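Local coordinates for ESX secretion system protein EccC (Thermomonospora curvata, PDB 4NH0) that serves as the ATPase of the type VII (ESX) secretion system, which exports EsxA and EsxB, and might be its translocase subunit, at residues A[1029-1037]-A[1066-1074]. Numbering follows the deposited sequence.
Sequences LRSRSWWTG and QARDIGLHL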
loop_
_atom_site.group_PDB
_atom_site.type_symbol
_atom_site.label_atom_id
_atom_site.label_comp_id
_atom_site.label_asym_id
_atom_site.label_seq_id
_atom_site.Cartn_x
_atom_site.Cartn_y
_atom_site.Cartn_z
ATOM N N LEU A 1029 -33.802 -50.725 -26.976
ATOM C CA LEU A 1029 -32.597 -50.685 -26.158
ATOM C C LEU A 1029 -32.640 -49.564 -25.126
ATOM O O LEU A 1029 -32.351 -49.784 -23.950
ATOM C CB LEU A 1029 -31.359 -50.527 -27.044
ATOM C CG LEU A 1029 -30.949 -51.759 -27.852
ATOM C CD1 LEU A 1029 -29.732 -51.460 -28.706
ATOM C CD2 LEU A 1029 -30.676 -52.930 -26.924
ATOM N N ARG A 1030 -33.000 -48.365 -25.568
ATOM C CA ARG A 1030 -32.999 -47.203 -24.687
ATOM C C ARG A 1030 -34.227 -47.163 -23.783
ATOM O O ARG A 1030 -34.283 -46.378 -22.837
ATOM C CB ARG A 1030 -32.915 -45.912 -25.504
ATOM C CG ARG A 1030 -34.171 -45.588 -26.290
ATOM C CD ARG A 1030 -34.056 -44.230 -26.957
ATOM N NE ARG A 1030 -32.991 -44.199 -27.954
ATOM C CZ ARG A 1030 -33.186 -44.355 -29.259
ATOM N NH1 ARG A 1030 -34.410 -44.547 -29.729
ATOM N NH2 ARG A 1030 -32.157 -44.314 -30.095
ATOM N N SER A 1031 -35.209 -48.009 -24.074
ATOM C CA SER A 1031 -36.433 -48.046 -23.283
ATOM C C SER A 1031 -36.454 -49.234 -22.331
ATOM O O SER A 1031 -37.261 -49.274 -21.403
ATOM C CB SER A 1031 -37.660 -48.091 -24.195
ATOM O OG SER A 1031 -37.679 -49.279 -24.963
ATOM N N ARG A 1032 -35.564 -50.194 -22.570
ATOM C CA ARG A 1032 -35.479 -51.410 -21.764
ATOM C C ARG A 1032 -36.827 -52.117 -21.702
ATOM O O ARG A 1032 -37.365 -52.368 -20.625
ATOM C CB ARG A 1032 -34.976 -51.086 -20.357
ATOM C CG ARG A 1032 -33.614 -50.418 -20.347
ATOM C CD ARG A 1032 -33.287 -49.819 -18.991
ATOM N NE ARG A 1032 -32.007 -49.118 -19.016
ATOM C CZ ARG A 1032 -31.845 -47.882 -19.477
ATOM N NH1 ARG A 1032 -32.882 -47.210 -19.955
ATOM N NH2 ARG A 1032 -30.644 -47.320 -19.463
ATOM N N SER A 1033 -37.363 -52.436 -22.875
ATOM C CA SER A 1033 -38.697 -53.009 -22.991
ATOM C C SER A 1033 -38.702 -54.523 -22.808
ATOM O O SER A 1033 -39.657 -55.087 -22.277
ATOM C CB SER A 1033 -39.299 -52.660 -24.354
ATOM O OG SER A 1033 -39.038 -51.310 -24.695
ATOM N N TRP A 1034 -37.627 -55.173 -23.244
ATOM C CA TRP A 1034 -37.580 -56.631 -23.311
ATOM C C TRP A 1034 -37.579 -57.306 -21.941
ATOM O O TRP A 1034 -37.741 -58.522 -21.847
ATOM C CB TRP A 1034 -36.352 -57.081 -24.105
ATOM C CG TRP A 1034 -35.051 -56.863 -23.399
ATOM C CD1 TRP A 1034 -34.381 -57.761 -22.623
ATOM C CD2 TRP A 1034 -34.255 -55.672 -23.410
ATOM N NE1 TRP A 1034 -33.220 -57.205 -22.147
ATOM C CE2 TRP A 1034 -33.120 -55.923 -22.617
ATOM C CE3 TRP A 1034 -34.395 -54.418 -24.012
ATOM C CZ2 TRP A 1034 -32.131 -54.966 -22.409
ATOM C CZ3 TRP A 1034 -33.409 -53.472 -23.806
ATOM C CH2 TRP A 1034 -32.294 -53.750 -23.010
ATOM N N TRP A 1035 -37.394 -56.526 -20.882
ATOM C CA TRP A 1035 -37.463 -57.072 -19.532
ATOM C C TRP A 1035 -38.220 -56.140 -18.598
ATOM O O TRP A 1035 -38.242 -54.925 -18.796
ATOM C CB TRP A 1035 -36.061 -57.343 -18.979
ATOM C CG TRP A 1035 -35.227 -56.115 -18.780
ATOM C CD1 TRP A 1035 -34.340 -55.578 -19.664
ATOM C CD2 TRP A 1035 -35.192 -55.275 -17.619
ATOM N NE1 TRP A 1035 -33.758 -54.454 -19.131
ATOM C CE2 TRP A 1035 -34.265 -54.247 -17.875
ATOM C CE3 TRP A 1035 -35.858 -55.292 -16.390
ATOM C CZ2 TRP A 1035 -33.986 -53.246 -16.949
ATOM C CZ3 TRP A 1035 -35.579 -54.297 -15.473
ATOM C CH2 TRP A 1035 -34.652 -53.288 -15.757
ATOM N N THR A 1036 -38.843 -56.722 -17.581
ATOM C CA THR A 1036 -39.559 -55.952 -16.575
ATOM C C THR A 1036 -39.080 -56.335 -15.183
ATOM O O THR A 1036 -38.391 -57.339 -15.008
ATOM C CB THR A 1036 -41.080 -56.165 -16.667
ATOM O OG1 THR A 1036 -41.373 -57.563 -16.558
ATOM C CG2 THR A 1036 -41.613 -55.642 -17.990
ATOM N N GLY A 1037 -39.449 -55.530 -14.194
ATOM C CA GLY A 1037 -39.025 -55.769 -12.828
ATOM C C GLY A 1037 -38.284 -54.575 -12.265
ATOM O O GLY A 1037 -38.241 -53.511 -12.880
ATOM N N GLN A 1066 -22.378 -53.805 -19.362
ATOM C CA GLN A 1066 -23.748 -53.937 -19.842
ATOM C C GLN A 1066 -24.757 -53.571 -18.758
ATOM O O GLN A 1066 -25.950 -53.833 -18.901
ATOM C CB GLN A 1066 -24.007 -55.364 -20.331
ATOM C CG GLN A 1066 -23.062 -55.834 -21.425
ATOM C CD GLN A 1066 -23.353 -55.193 -22.767
ATOM O OE1 GLN A 1066 -24.455 -54.697 -23.006
ATOM N NE2 GLN A 1066 -22.366 -55.201 -23.653
ATOM N N ALA A 1067 -24.275 -52.959 -17.682
ATOM C CA ALA A 1067 -25.116 -52.640 -16.532
ATOM C C ALA A 1067 -26.166 -51.579 -16.847
ATOM O O ALA A 1067 -27.116 -51.396 -16.089
ATOM C CB ALA A 1067 -24.256 -52.186 -15.365
ATOM N N ARG A 1068 -25.993 -50.882 -17.964
ATOM C CA ARG A 1068 -26.926 -49.832 -18.351
ATOM C C ARG A 1068 -28.135 -50.411 -19.077
ATOM O O ARG A 1068 -29.263 -49.964 -18.876
ATOM C CB ARG A 1068 -26.222 -48.795 -19.228
ATOM C CG ARG A 1068 -27.005 -47.509 -19.421
ATOM C CD ARG A 1068 -26.094 -46.390 -19.892
ATOM N NE ARG A 1068 -24.937 -46.237 -19.015
ATOM C CZ ARG A 1068 -24.017 -45.287 -19.148
ATOM N NH1 ARG A 1068 -24.114 -44.396 -20.124
ATOM N NH2 ARG A 1068 -22.998 -45.226 -18.301
ATOM N N ASP A 1069 -27.894 -51.413 -19.917
ATOM C CA ASP A 1069 -28.969 -52.077 -20.647
ATOM C C ASP A 1069 -29.791 -52.962 -19.718
ATOM O O ASP A 1069 -30.909 -53.355 -20.046
ATOM C CB ASP A 1069 -28.405 -52.903 -21.803
ATOM C CG ASP A 1069 -27.859 -52.039 -22.923
ATOM O OD1 ASP A 1069 -28.403 -50.936 -23.142
ATOM O OD2 ASP A 1069 -26.889 -52.463 -23.584
ATOM N N ILE A 1070 -29.227 -53.278 -18.558
ATOM C CA ILE A 1070 -29.947 -54.018 -17.533
ATOM C C ILE A 1070 -30.143 -53.119 -16.316
ATOM O O ILE A 1070 -29.887 -51.919 -16.385
ATOM C CB ILE A 1070 -29.208 -55.310 -17.141
ATOM C CG1 ILE A 1070 -27.823 -54.989 -16.582
ATOM C CG2 ILE A 1070 -29.081 -56.231 -18.342
ATOM C CD1 ILE A 1070 -26.954 -56.209 -16.363
ATOM N N GLY A 1071 -30.599 -53.689 -15.206
ATOM C CA GLY A 1071 -30.882 -52.898 -14.022
ATOM C C GLY A 1071 -29.869 -53.079 -12.909
ATOM O O GLY A 1071 -30.238 -53.227 -11.744
ATOM N N LEU A 1072 -28.590 -53.054 -13.264
ATOM C CA LEU A 1072 -27.527 -53.307 -12.298
ATOM C C LEU A 1072 -26.850 -52.019 -11.838
ATOM O O LEU A 1072 -26.602 -51.117 -12.636
ATOM C CB LEU A 1072 -26.490 -54.259 -12.895
ATOM C CG LEU A 1072 -25.364 -54.734 -11.976
ATOM C CD1 LEU A 1072 -25.932 -55.392 -10.732
ATOM C CD2 LEU A 1072 -24.448 -55.691 -12.718
ATOM N N HIS A 1073 -26.556 -51.945 -10.544
ATOM C CA HIS A 1073 -25.862 -50.797 -9.974
ATOM C C HIS A 1073 -24.860 -51.241 -8.913
ATOM O O HIS A 1073 -25.187 -52.039 -8.035
ATOM C CB HIS A 1073 -26.858 -49.808 -9.367
ATOM C CG HIS A 1073 -27.818 -49.227 -10.356
ATOM N ND1 HIS A 1073 -27.418 -48.402 -11.385
ATOM C CD2 HIS A 1073 -29.161 -49.349 -10.472
ATOM C CE1 HIS A 1073 -28.473 -48.043 -12.093
ATOM N NE2 HIS A 1073 -29.543 -48.603 -11.561
ATOM N N LEU A 1074 -23.640 -50.723 -8.999
ATOM C CA LEU A 1074 -22.601 -51.055 -8.032
ATOM C C LEU A 1074 -22.231 -49.854 -7.175
ATOM O O LEU A 1074 -21.808 -48.817 -7.686
ATOM C CB LEU A 1074 -21.357 -51.591 -8.742
ATOM C CG LEU A 1074 -21.153 -53.106 -8.715
ATOM C CD1 LEU A 1074 -20.890 -53.578 -7.297
ATOM C CD2 LEU A 1074 -22.356 -53.822 -9.302
#
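In the third FtsK ATPase domain, a P-loop NTPase fold, two loops meet at the end of the central sheet, away from the nucleotide site. Residues 1032-1037 run from helix 1026-1031 toward strand 1039-1045. Residues 1066-1071 lead into strand 1072-1078, which pairs in parallel with strand 1039-1045. Side chains of the first loop, R1032, W1034 and W1035, gather round backbone carbonyls of the second. R1032 uses two nitrogens, side-on, on a single acceptor. R1032 NE and R1032 NH2 both donate hydrogen bonds to R1068 O, at 2.9 and 3.0 Å. The oxygen sits near the guanidinium plane. NE approaches it almost in line with the carbonyl, whereas NH2 comes from above the carbonyl plane. The R1032 chain is extended from CG to NE, with chi3 at -177°, and this carries the guanidinium across to the second loop. R1032 NH2 also passes 3.6 Å from R1068 CG, but the bend at chi3 takes the R1068 guanidinium away. A leucine in place of R1032 would probably leave R1068 O without both of these donors and the two loops less firmly tied. The next carbonyl, of D1069, faces both indoles. W1034 brings CZ2 and CH2 of its six-membered ring obliquely up to it, with W1034 CZ2 3.1 Å from D1069 O, while its own NE1 is bonded to R1018 O. W1035 CD1 lies over one face of the W1034 ring. The benzene side of W1035 reaches further along the second loop, with CZ2 3.8 Å from G1071 N. W1035 NE1 donates to D1069 O at 3.2 Å, in the carbonyl plane but 20° out of the indole plane.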